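Local coordinates for hypothetical bacterial outer membrane protein (Bacteroides fragilis, PDB 3RWX) that is of unknown function but, as a putative lipoprotein with two calycin-like beta-barrel domains, is probably associated with the bacterial outer membrane, at residues 40-43 against 49-52; 142-147 against 152-157; 189-194 against 251-256; 227-232 against 238-243. All coordinates share one frame; numbering follows the deposited sequence. Where two conformers were deposited one is given.

Contact 1 of 4, residues 40-43 against 49-52; sequences ATIV and TINV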
loop_
_atom_site.group_PDB
_atom_site.type_symbol
_atom_site.label_atom_id
_atom_site.label_comp_id
_atom_site.label_asym_id
_atom_site.label_seq_id
_atom_site.Cartn_x
_atom_site.Cartn_y
_atom_site.Cartn_z
ATOM N N ALA A 40 -14.394 13.578 8.049
ATOM C CA ALA A 40 -14.196 15.031 8.185
ATOM C C ALA A 40 -15.558 15.699 8.239
ATOM O O ALA A 40 -16.420 15.409 7.430
ATOM C CB ALA A 40 -13.383 15.562 7.046
ATOM N N THR A 41 -15.752 16.579 9.213
ATOM C CA THR A 41 -17.008 17.254 9.441
ATOM C C THR A 41 -16.788 18.759 9.400
ATOM O O THR A 41 -15.948 19.281 10.087
ATOM C CB THR A 41 -17.589 16.838 10.777
ATOM O OG1 THR A 41 -17.761 15.418 10.789
ATOM C CG2 THR A 41 -18.927 17.468 10.999
ATOM N N ILE A 42 -17.542 19.437 8.555
ATOM C CA ILE A 42 -17.482 20.871 8.408
ATOM C C ILE A 42 -18.840 21.440 8.802
ATOM O O ILE A 42 -19.844 21.129 8.161
ATOM C CB ILE A 42 -17.222 21.261 6.953
ATOM C CG1 ILE A 42 -15.877 20.709 6.491
ATOM C CG2 ILE A 42 -17.267 22.763 6.793
ATOM C CD1 ILE A 42 -15.600 20.905 4.980
ATOM N N VAL A 43 -18.867 22.259 9.846
ATOM C CA VAL A 43 -20.096 22.782 10.376
ATOM C C VAL A 43 -20.046 24.325 10.459
ATOM O O VAL A 43 -19.198 24.872 11.156
ATOM C CB VAL A 43 -20.328 22.232 11.795
ATOM C CG1 VAL A 43 -21.673 22.785 12.376
ATOM C CG2 VAL A 43 -20.266 20.733 11.802
ATOM N N THR A 49 -18.286 31.546 9.715
ATOM C CA THR A 49 -17.090 30.729 9.779
ATOM C C THR A 49 -17.481 29.245 9.887
ATOM O O THR A 49 -18.671 28.914 9.955
ATOM C CB THR A 49 -16.201 31.114 10.971
ATOM O OG1 THR A 49 -16.930 30.961 12.197
ATOM C CG2 THR A 49 -15.717 32.531 10.835
ATOM N N ILE A 50 -16.478 28.361 9.875
ATOM C CA ILE A 50 -16.706 26.945 10.053
ATOM C C ILE A 50 -15.813 26.367 11.145
ATOM O O ILE A 50 -14.719 26.871 11.432
ATOM C CB ILE A 50 -16.454 26.126 8.762
ATOM C CG1 ILE A 50 -15.003 26.309 8.259
ATOM C CG2 ILE A 50 -17.454 26.484 7.700
ATOM C CD1 ILE A 50 -14.629 25.428 7.074
ATOM N N ASN A 51 -16.322 25.310 11.764
ATOM C CA ASN A 51 -15.522 24.409 12.559
ATOM C C ASN A 51 -15.304 23.115 11.777
ATOM O O ASN A 51 -16.236 22.579 11.193
ATOM C CB ASN A 51 -16.209 24.113 13.875
ATOM C CG ASN A 51 -16.198 25.290 14.795
ATOM O OD1 ASN A 51 -15.867 26.395 14.389
ATOM N ND2 ASN A 51 -16.533 25.059 16.052
ATOM N N VAL A 52 -14.070 22.632 11.785
ATOM C CA VAL A 52 -13.709 21.430 11.074
ATOM C C VAL A 52 -13.191 20.430 12.086
ATOM O O VAL A 52 -12.334 20.760 12.894
ATOM C CB VAL A 52 -12.599 21.709 10.026
ATOM C CG1 VAL A 52 -12.213 20.437 9.305
ATOM C CG2 VAL A 52 -13.051 22.804 9.044
#
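Ile42 and Ile50 meet at an angle on one face of a beta hairpin, the methyl CG2 of Ile42 lying 3.8 Å from the terminal CD1 of Ile50. The torsions explain the meeting. In Ile42 the branch CG2 stands opposite the backbone N, while in Ile50 CG1 takes the crowded position between N and the carbonyl carbon (chi1 59°), so that both CG2 and CD1 of Ile50 close on the same methyl of Ile42. Val52 joins them on this face as the direct cross-strand partner of Ile42, but more loosely, with Ile42 CG1 4.3 Å from Val52 CG2. Beta-branched residues suit extended strands, and here their short, stiff branches cover the buried face.

The opposite face carries Val43 and Asn51, a hydrogen-bonded antiparallel pair. Val43 N gives to Asn51 O at 3.0 Å, and Asn51 N returns a bond of 3.0 Å to Val43 O. The amide of Asn51 turns to the connecting turn, where OD1 is gripped twice, by Asn45 ND2 and by Asn65 N, an apt use of a polar side chain on the less buried face.

Strands 39-44 and 50-55 form this hairpin in the first calycin-like domain. On their outer sides backbone hydrogen bonds join Ala40 to Tyr18, Ile42 to Gly16, Ile50 to Ile66 and Val52 to Leu63, and Phe73 of strand 73-77 packs against Ile42, Ile50 and Val52.

Contact 2 of 4, residues 142-147 against 152-157; sequences NLSVSV and YPDITD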
loop_
_atom_site.group_PDB
_atom_site.type_symbol
_atom_site.label_atom_id
_atom_site.label_comp_id
_atom_site.label_asym_id
_atom_site.label_seq_id
_atom_site.Cartn_x
_atom_site.Cartn_y
_atom_site.Cartn_z
ATOM N N ASN A 142 9.741 -18.451 3.084
ATOM C CA ASN A 142 10.303 -19.645 2.472
ATOM C C ASN A 142 10.024 -19.621 1.000
ATOM O O ASN A 142 8.975 -19.191 0.580
ATOM C CB ASN A 142 9.707 -20.893 3.077
ATOM C CG ASN A 142 10.490 -22.121 2.731
ATOM O OD1 ASN A 142 11.523 -22.380 3.347
ATOM N ND2 ASN A 142 10.023 -22.891 1.741
ATOM N N LEU A 143 10.994 -20.057 0.213
ATOM C CA LEU A 143 10.848 -20.164 -1.222
ATOM C C LEU A 143 11.332 -21.552 -1.649
ATOM O O LEU A 143 12.477 -21.922 -1.422
ATOM C CB LEU A 143 11.652 -19.075 -1.876
ATOM C CG LEU A 143 11.521 -18.874 -3.377
ATOM C CD1 LEU A 143 10.097 -18.593 -3.822
ATOM C CD2 LEU A 143 12.460 -17.721 -3.760
ATOM N N SER A 144 10.433 -22.322 -2.237
ATOM C CA SER A 144 10.691 -23.709 -2.607
ATOM C C SER A 144 10.547 -23.812 -4.124
ATOM O O SER A 144 9.523 -23.454 -4.680
ATOM C CB SER A 144 9.705 -24.634 -1.899
ATOM O OG SER A 144 9.825 -25.956 -2.367
ATOM N N VAL A 145 11.595 -24.285 -4.773
ATOM C CA VAL A 145 11.694 -24.255 -6.212
ATOM C C VAL A 145 11.779 -25.675 -6.725
ATOM O O VAL A 145 12.503 -26.499 -6.170
ATOM C CB VAL A 145 12.961 -23.504 -6.628
ATOM C CG1 VAL A 145 13.205 -23.661 -8.146
ATOM C CG2 VAL A 145 12.886 -22.035 -6.178
ATOM N N SER A 146 11.052 -25.969 -7.791
ATOM C CA SER A 146 11.148 -27.294 -8.382
ATOM C C SER A 146 11.117 -27.220 -9.887
ATOM O O SER A 146 10.593 -26.267 -10.474
ATOM C CB SER A 146 10.043 -28.206 -7.848
ATOM O OG SER A 146 8.822 -27.537 -7.951
ATOM N N VAL A 147 11.780 -28.192 -10.497
ATOM C CA VAL A 147 11.753 -28.358 -11.947
ATOM C C VAL A 147 11.776 -29.851 -12.207
ATOM O O VAL A 147 12.567 -30.595 -11.622
ATOM C CB VAL A 147 12.941 -27.639 -12.663
ATOM C CG1 VAL A 147 14.292 -28.130 -12.135
ATOM C CG2 VAL A 147 12.831 -27.836 -14.155
ATOM N N TYR A 152 14.456 -28.374 -4.903
ATOM C CA TYR A 152 15.686 -27.845 -4.348
ATOM C C TYR A 152 15.567 -27.618 -2.843
ATOM O O TYR A 152 14.465 -27.613 -2.297
ATOM C CB TYR A 152 16.036 -26.554 -5.063
ATOM C CG TYR A 152 16.434 -26.754 -6.511
ATOM C CD1 TYR A 152 17.662 -27.282 -6.846
ATOM C CD2 TYR A 152 15.584 -26.418 -7.541
ATOM C CE1 TYR A 152 18.042 -27.479 -8.194
ATOM C CE2 TYR A 152 15.957 -26.592 -8.885
ATOM C CZ TYR A 152 17.185 -27.124 -9.192
ATOM O OH TYR A 152 17.550 -27.283 -10.491
ATOM N N PRO A 153 16.710 -27.443 -2.159
ATOM C CA PRO A 153 16.587 -27.062 -0.767
ATOM C C PRO A 153 15.803 -25.744 -0.600
ATOM O O PRO A 153 15.806 -24.891 -1.491
ATOM C CB PRO A 153 18.051 -26.917 -0.314
ATOM C CG PRO A 153 18.810 -27.823 -1.194
ATOM C CD PRO A 153 18.114 -27.677 -2.536
ATOM N N ASP A 154 15.108 -25.628 0.518
ATOM C CA ASP A 154 14.427 -24.400 0.865
ATOM C C ASP A 154 15.377 -23.208 0.878
ATOM O O ASP A 154 16.491 -23.311 1.357
ATOM C CB ASP A 154 13.760 -24.525 2.237
ATOM C CG ASP A 154 12.555 -25.451 2.211
ATOM O OD1 ASP A 154 11.896 -25.562 1.150
ATOM O OD2 ASP A 154 12.256 -26.073 3.249
ATOM N N ILE A 155 14.912 -22.100 0.320
ATOM C CA ILE A 155 15.571 -20.841 0.453
ATOM C C ILE A 155 14.862 -20.077 1.565
ATOM O O ILE A 155 13.656 -19.855 1.493
ATOM C CB ILE A 155 15.463 -20.010 -0.870
ATOM C CG1 ILE A 155 16.211 -20.695 -2.012
ATOM C CG2 ILE A 155 16.009 -18.595 -0.663
ATOM C CD1 ILE A 155 15.773 -20.206 -3.402
ATOM N N THR A 156 15.599 -19.664 2.585
ATOM C CA THR A 156 15.033 -18.808 3.630
ATOM C C THR A 156 15.475 -17.352 3.554
ATOM O O THR A 156 14.906 -16.507 4.241
ATOM C CB THR A 156 15.374 -19.342 5.001
ATOM O OG1 THR A 156 16.758 -19.678 5.014
ATOM C CG2 THR A 156 14.546 -20.604 5.310
ATOM N N ASP A 157 16.457 -17.043 2.719
ATOM C CA ASP A 157 16.823 -15.668 2.454
ATOM C C ASP A 157 16.066 -15.188 1.214
ATOM O O ASP A 157 16.556 -15.305 0.075
ATOM C CB ASP A 157 18.333 -15.596 2.244
ATOM C CG ASP A 157 18.863 -14.160 2.094
ATOM O OD1 ASP A 157 18.077 -13.160 2.187
ATOM O OD2 ASP A 157 20.111 -14.045 1.887
HETATM O O HOH W 1 14.026 -23.703 -3.169
HETATM O O HOH W 2 12.234 -26.482 -1.292
#
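Tyr152 and Val145 interlock where residues 142-147 and 152-157 extend the beta hairpin of strands 144-147 and 150-151, at the end of a six-stranded sheet. The CD2-CE2 border of the tyrosine ring is wedged between two valine methyls, one on either side of its plane: Val145 CG1 is 3.7 Å from Tyr152 CD2, and Val147 CG1 is 4.0 Å from Tyr152 CE2. A long, flat side chain suits this place: its ring spans both valines, and its OH reaches Arg187 O. Farther along, Leu143 and Ile155 lie side by side and point the same way, and Ile155 CD1 rests over the notch between Leu143 CD2 and Val145 CG2, loosely on the valine side. The backbones of Leu143 and Ile155 form a single hydrogen-bonded bridge.

Between that bridge and the bond from Tyr152 N to Val145 O the two chain segments part, and a water fills the gap, giving to Leu143 O and Pro153 O and accepting from Val145 N. On the polar face Asn142 crosses Asp154 with amide and carboxylate planes 84° apart, and the ND2 to OD1 bond is weak at 3.3 Å. That carboxylate has a firmer partner: a second water donates to Asp154 OD1 at 2.6 Å and to Tyr152 O, and accepts from Ser144 OG at 2.7 Å.

Contact 3 of 4, residues 189-194 against 251-256; sequences MNLGDF and IDITAM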
loop_
_atom_site.group_PDB
_atom_site.type_symbol
_atom_site.label_atom_id
_atom_site.label_comp_id
_atom_site.label_asym_id
_atom_site.label_seq_id
_atom_site.Cartn_x
_atom_site.Cartn_y
_atom_site.Cartn_z
HETATM N N MSE A 189 19.861 -23.558 -11.191
HETATM C CA MSE A 189 19.947 -22.594 -12.278
HETATM C C MSE A 189 20.360 -21.234 -11.723
HETATM O O MSE A 189 19.999 -20.866 -10.591
HETATM C CB MSE A 189 18.587 -22.463 -12.959
HETATM C CG MSE A 189 18.088 -23.746 -13.609
HETATM SE SE MSE A 189 16.165 -23.915 -13.409
HETATM C CE MSE A 189 16.109 -23.807 -11.470
ATOM N N ASN A 190 21.098 -20.480 -12.526
ATOM C CA ASN A 190 21.417 -19.107 -12.186
ATOM C C ASN A 190 20.197 -18.214 -12.417
ATOM O O ASN A 190 19.819 -17.992 -13.561
ATOM C CB ASN A 190 22.585 -18.626 -13.034
ATOM C CG ASN A 190 23.136 -17.309 -12.564
ATOM O OD1 ASN A 190 23.052 -16.964 -11.383
ATOM N ND2 ASN A 190 23.712 -16.556 -13.487
ATOM N N LEU A 191 19.574 -17.728 -11.338
ATOM C CA LEU A 191 18.362 -16.893 -11.429
ATOM C C LEU A 191 18.487 -15.676 -10.542
ATOM O O LEU A 191 19.054 -15.765 -9.454
ATOM C CB LEU A 191 17.122 -17.654 -10.967
ATOM C CG LEU A 191 16.685 -18.916 -11.703
ATOM C CD1 LEU A 191 15.591 -19.659 -10.910
ATOM C CD2 LEU A 191 16.231 -18.623 -13.136
ATOM N N GLY A 192 17.913 -14.555 -10.974
ATOM C CA GLY A 192 18.018 -13.291 -10.241
ATOM C C GLY A 192 16.688 -12.869 -9.654
ATOM O O GLY A 192 15.750 -13.660 -9.619
ATOM N N ASP A 193 16.635 -11.633 -9.160
ATOM C CA ASP A 193 15.403 -10.996 -8.742
ATOM C C ASP A 193 14.580 -10.606 -9.952
ATOM O O ASP A 193 15.153 -10.255 -10.983
ATOM C CB ASP A 193 15.723 -9.699 -7.996
ATOM C CG ASP A 193 16.454 -9.925 -6.681
ATOM O OD1 ASP A 193 16.476 -11.076 -6.188
ATOM O OD2 ASP A 193 16.992 -8.927 -6.137
ATOM N N PHE A 194 13.247 -10.623 -9.838
ATOM C CA PHE A 194 12.411 -9.998 -10.870
ATOM C C PHE A 194 11.161 -9.326 -10.335
ATOM O O PHE A 194 10.760 -9.549 -9.198
ATOM C CB PHE A 194 12.088 -10.952 -12.031
ATOM C CG PHE A 194 11.314 -12.176 -11.637
ATOM C CD1 PHE A 194 9.933 -12.135 -11.514
ATOM C CD2 PHE A 194 11.962 -13.375 -11.405
ATOM C CE1 PHE A 194 9.218 -13.282 -11.147
ATOM C CE2 PHE A 194 11.251 -14.516 -11.056
ATOM C CZ PHE A 194 9.879 -14.468 -10.924
ATOM N N ILE A 251 10.926 -26.458 -20.263
ATOM C CA ILE A 251 10.079 -26.846 -19.144
ATOM C C ILE A 251 9.954 -25.661 -18.190
ATOM O O ILE A 251 10.854 -24.851 -18.077
ATOM C CB ILE A 251 10.635 -28.101 -18.425
ATOM C CG1 ILE A 251 9.558 -28.722 -17.548
ATOM C CG2 ILE A 251 11.916 -27.790 -17.609
ATOM C CD1 ILE A 251 9.976 -30.094 -17.000
ATOM N N ASP A 252 8.818 -25.551 -17.534
ATOM C CA ASP A 252 8.606 -24.519 -16.553
ATOM C C ASP A 252 9.268 -24.903 -15.247
ATOM O O ASP A 252 9.544 -26.081 -14.995
ATOM C CB ASP A 252 7.112 -24.326 -16.315
ATOM C CG ASP A 252 6.426 -23.670 -17.485
ATOM O OD1 ASP A 252 7.039 -22.797 -18.122
ATOM O OD2 ASP A 252 5.282 -24.041 -17.793
ATOM N N ILE A 253 9.534 -23.878 -14.453
ATOM C CA ILE A 253 9.976 -23.987 -13.096
ATOM C C ILE A 253 8.806 -23.529 -12.240
ATOM O O ILE A 253 8.045 -22.673 -12.667
ATOM C CB ILE A 253 11.133 -23.000 -12.818
ATOM C CG1 ILE A 253 12.370 -23.380 -13.591
ATOM C CG2 ILE A 253 11.513 -22.978 -11.345
ATOM C CD1 ILE A 253 13.489 -22.378 -13.396
ATOM N N THR A 254 8.688 -24.066 -11.032
ATOM C CA THR A 254 7.681 -23.622 -10.092
ATOM C C THR A 254 8.370 -23.104 -8.827
ATOM O O THR A 254 9.263 -23.751 -8.276
ATOM C CB THR A 254 6.735 -24.771 -9.717
ATOM O OG1 THR A 254 6.000 -25.181 -10.879
ATOM C CG2 THR A 254 5.748 -24.311 -8.653
ATOM N N ALA A 255 7.973 -21.936 -8.360
ATOM C CA ALA A 255 8.500 -21.444 -7.096
ATOM C C ALA A 255 7.342 -21.130 -6.203
ATOM O O ALA A 255 6.504 -20.327 -6.537
ATOM C CB ALA A 255 9.368 -20.206 -7.290
HETATM N N MSE A 256 7.291 -21.781 -5.060
HETATM C CA MSE A 256 6.278 -21.474 -4.078
HETATM C C MSE A 256 6.881 -20.661 -2.954
HETATM O O MSE A 256 7.793 -21.110 -2.258
HETATM C CB MSE A 256 5.688 -22.757 -3.528
HETATM C CG MSE A 256 4.944 -23.504 -4.590
HETATM SE SE MSE A 256 4.076 -25.008 -3.823
HETATM C CE MSE A 256 2.293 -24.281 -3.426
#
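Bends at chi2 (143°) and chi3 (-57°) carry the selenium of Met189, present as selenomethionine, across to Ile253, whose own chain runs straight out, chi2 177°, to present CD1. The two side chains reach toward each other tip to tip, although Met189 CA and Ile253 CA are 10.1 Å apart. The approach of Met189 SE to Ile253 CD1, 3.1 Å, is doubtful, since Met189 was deposited in two conformers, and the 3.6 Å from Met189 CE to Ile253 CD1 carries the same reservation. Leu191, two residues on, adds a looser touch, its CD1 lying 4.2 Å from Ile253 CD1.

A single methyl of Ile253 thus meets the tips of two apolar side chains of 189-194. Long side chains suit the place, because the backbones stand too far apart for short ones to meet. Leu177 and Leu180, from earlier in the same connection, pack on Leu191 and Met189 respectively, while Val145 of strand 144-147 lies against Ile253. The contact joins the 189-194 loop to the run leading into strand 254-256.

With no hydrogen bond across it, the contact probably rests on dispersion and exclusion of solvent; such packing makes little directional demand, consistent with the two deposited conformers of the selenomethionine.

Contact 4 of 4, residues 227-232 against 238-243; sequences GTLSGT and TNITFT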
loop_
_atom_site.group_PDB
_atom_site.type_symbol
_atom_site.label_atom_id
_atom_site.label_comp_id
_atom_site.label_asym_id
_atom_site.label_seq_id
_atom_site.Cartn_x
_atom_site.Cartn_y
_atom_site.Cartn_z
ATOM N N GLY A 227 5.764 -16.387 -17.915
ATOM C CA GLY A 227 4.872 -17.312 -17.260
ATOM C C GLY A 227 3.753 -16.633 -16.529
ATOM O O GLY A 227 3.210 -15.651 -16.994
ATOM N N THR A 228 3.410 -17.167 -15.371
ATOM C CA THR A 228 2.227 -16.730 -14.633
ATOM C C THR A 228 2.487 -16.832 -13.142
ATOM O O THR A 228 3.361 -17.569 -12.706
ATOM C CB THR A 228 0.972 -17.604 -14.981
ATOM O OG1 THR A 228 1.223 -18.979 -14.650
ATOM C CG2 THR A 228 0.609 -17.497 -16.471
ATOM N N LEU A 229 1.720 -16.083 -12.372
ATOM C CA LEU A 229 1.744 -16.228 -10.943
ATOM C C LEU A 229 0.339 -16.154 -10.398
ATOM O O LEU A 229 -0.549 -15.546 -10.976
ATOM C CB LEU A 229 2.623 -15.173 -10.317
ATOM C CG LEU A 229 2.162 -13.735 -10.181
ATOM C CD1 LEU A 229 1.329 -13.548 -8.933
ATOM C CD2 LEU A 229 3.422 -12.846 -10.134
ATOM N N SER A 230 0.161 -16.789 -9.263
ATOM C CA SER A 230 -1.114 -16.868 -8.622
ATOM C C SER A 230 -0.903 -16.988 -7.122
ATOM O O SER A 230 -0.123 -17.824 -6.676
ATOM C CB SER A 230 -1.826 -18.093 -9.140
ATOM O OG SER A 230 -3.202 -17.863 -9.018
ATOM N N GLY A 231 -1.564 -16.144 -6.342
ATOM C CA GLY A 231 -1.433 -16.243 -4.900
ATOM C C GLY A 231 -2.538 -15.585 -4.111
ATOM O O GLY A 231 -3.508 -15.090 -4.668
ATOM N N THR A 232 -2.386 -15.595 -2.795
ATOM C CA THR A 232 -3.361 -14.994 -1.913
ATOM C C THR A 232 -2.657 -14.210 -0.821
ATOM O O THR A 232 -1.505 -14.504 -0.455
ATOM C CB THR A 232 -4.260 -16.066 -1.276
ATOM O OG1 THR A 232 -3.434 -17.108 -0.738
ATOM C CG2 THR A 232 -5.226 -16.678 -2.315
ATOM N N THR A 238 1.109 -14.168 2.917
ATOM C CA THR A 238 0.943 -14.415 1.501
ATOM C C THR A 238 1.459 -15.805 1.125
ATOM O O THR A 238 2.347 -16.361 1.772
ATOM C CB THR A 238 1.602 -13.329 0.630
ATOM O OG1 THR A 238 1.139 -13.465 -0.714
ATOM C CG2 THR A 238 3.120 -13.422 0.618
ATOM N N ASN A 239 0.862 -16.355 0.080
ATOM C CA ASN A 239 1.259 -17.625 -0.494
ATOM C C ASN A 239 1.135 -17.413 -1.984
ATOM O O ASN A 239 0.069 -17.037 -2.462
ATOM C CB ASN A 239 0.321 -18.752 -0.069
ATOM C CG ASN A 239 0.416 -19.085 1.412
ATOM O OD1 ASN A 239 1.142 -19.993 1.805
ATOM N ND2 ASN A 239 -0.318 -18.352 2.238
ATOM N N ILE A 240 2.217 -17.608 -2.719
ATOM C CA ILE A 240 2.242 -17.288 -4.132
ATOM C C ILE A 240 2.964 -18.415 -4.852
ATOM O O ILE A 240 4.022 -18.853 -4.427
ATOM C CB ILE A 240 2.992 -15.968 -4.392
ATOM C CG1 ILE A 240 2.433 -14.841 -3.531
ATOM C CG2 ILE A 240 2.904 -15.565 -5.852
ATOM C CD1 ILE A 240 3.248 -13.586 -3.555
ATOM N N THR A 241 2.390 -18.873 -5.958
ATOM C CA THR A 241 3.054 -19.833 -6.835
ATOM C C THR A 241 3.421 -19.109 -8.103
ATOM O O THR A 241 2.555 -18.518 -8.733
ATOM C CB THR A 241 2.100 -20.968 -7.154
ATOM O OG1 THR A 241 1.709 -21.564 -5.915
ATOM C CG2 THR A 241 2.739 -22.012 -8.091
ATOM N N PHE A 242 4.699 -19.128 -8.459
ATOM C CA PHE A 242 5.157 -18.561 -9.698
ATOM C C PHE A 242 5.498 -19.734 -10.597
ATOM O O PHE A 242 6.207 -20.636 -10.166
ATOM C CB PHE A 242 6.445 -17.783 -9.498
ATOM C CG PHE A 242 6.373 -16.678 -8.515
ATOM C CD1 PHE A 242 6.490 -16.927 -7.167
ATOM C CD2 PHE A 242 6.286 -15.363 -8.941
ATOM C CE1 PHE A 242 6.466 -15.881 -6.262
ATOM C CE2 PHE A 242 6.280 -14.323 -8.040
ATOM C CZ PHE A 242 6.363 -14.579 -6.703
ATOM N N THR A 243 4.992 -19.730 -11.827
ATOM C CA THR A 243 5.286 -20.768 -12.816
ATOM C C THR A 243 5.875 -20.055 -14.009
ATOM O O THR A 243 5.184 -19.287 -14.693
ATOM C CB THR A 243 4.024 -21.479 -13.262
ATOM O OG1 THR A 243 3.371 -21.988 -12.113
ATOM C CG2 THR A 243 4.329 -22.652 -14.241
HETATM O O HOH W 3 -2.393 -16.619 1.944
#
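Strands 227-232 and 238-243 run antiparallel at 166°, 4.5 Å apart at closest approach, joined by regular pairs of backbone hydrogen bonds at Thr228 with Thr243, Ser230 with Thr241 and Thr232 with Asn239. Gly231 sits opposite Ile240, and its lack of a side chain goes with the close approach of Gly231 CA to Ile240 CA, 3.9 Å, and to Asn239 O, 3.0 Å.

On the buried face Leu229 lies alongside both Phe242 and Ile240. Its chi1 (76°) and chi2 (84°) together split its methyls between two neighbours: CD2 is 3.8 Å from Phe242 CE2, and CD1 is 4.0 Å from Ile240 CG2. Ile240 CG2 also rests over one face of the Phe242 ring, toward its rim.

Threonines and Ser230 occupy the more polar face, Ser230 OG bonding to Glu212. At the turn end Thr232 O is gripped twice, by Asn239 N and by Thr238 OG1 at 2.9 Å, the hydroxyl coming from above the carbonyl plane. A water links Thr232 OG1 to Asn239 ND2, which also bonds to Glu237 OE2.

The hairpin lies inside a six-stranded antiparallel sheet, with strand 212-218 beside 224-234, strand 254-256 beside 237-243, and Leu172 of strand 172-173 packed on Ile240 and Phe242.

Contact 1 stands alone in the first calycin-like domain, its centre 47 to 56 Å from the centres of the other three, on the other side of the chain's centre. Contacts 2, 3 and 4 cluster in the second domain, with centres 10 to 14 Å apart, and all reach one six-stranded antiparallel sheet. Strand 254-256 of contact 3 lies between strand 144-147 of contact 2 and strand 237-243 of contact 4, bonding backbone to backbone on both sides. Along the chain contacts 1 and 2 come in series, while contact 4 is nested within the loop that contact 3 closes. The arrangement is consistent with two barrel-like domains in tandem.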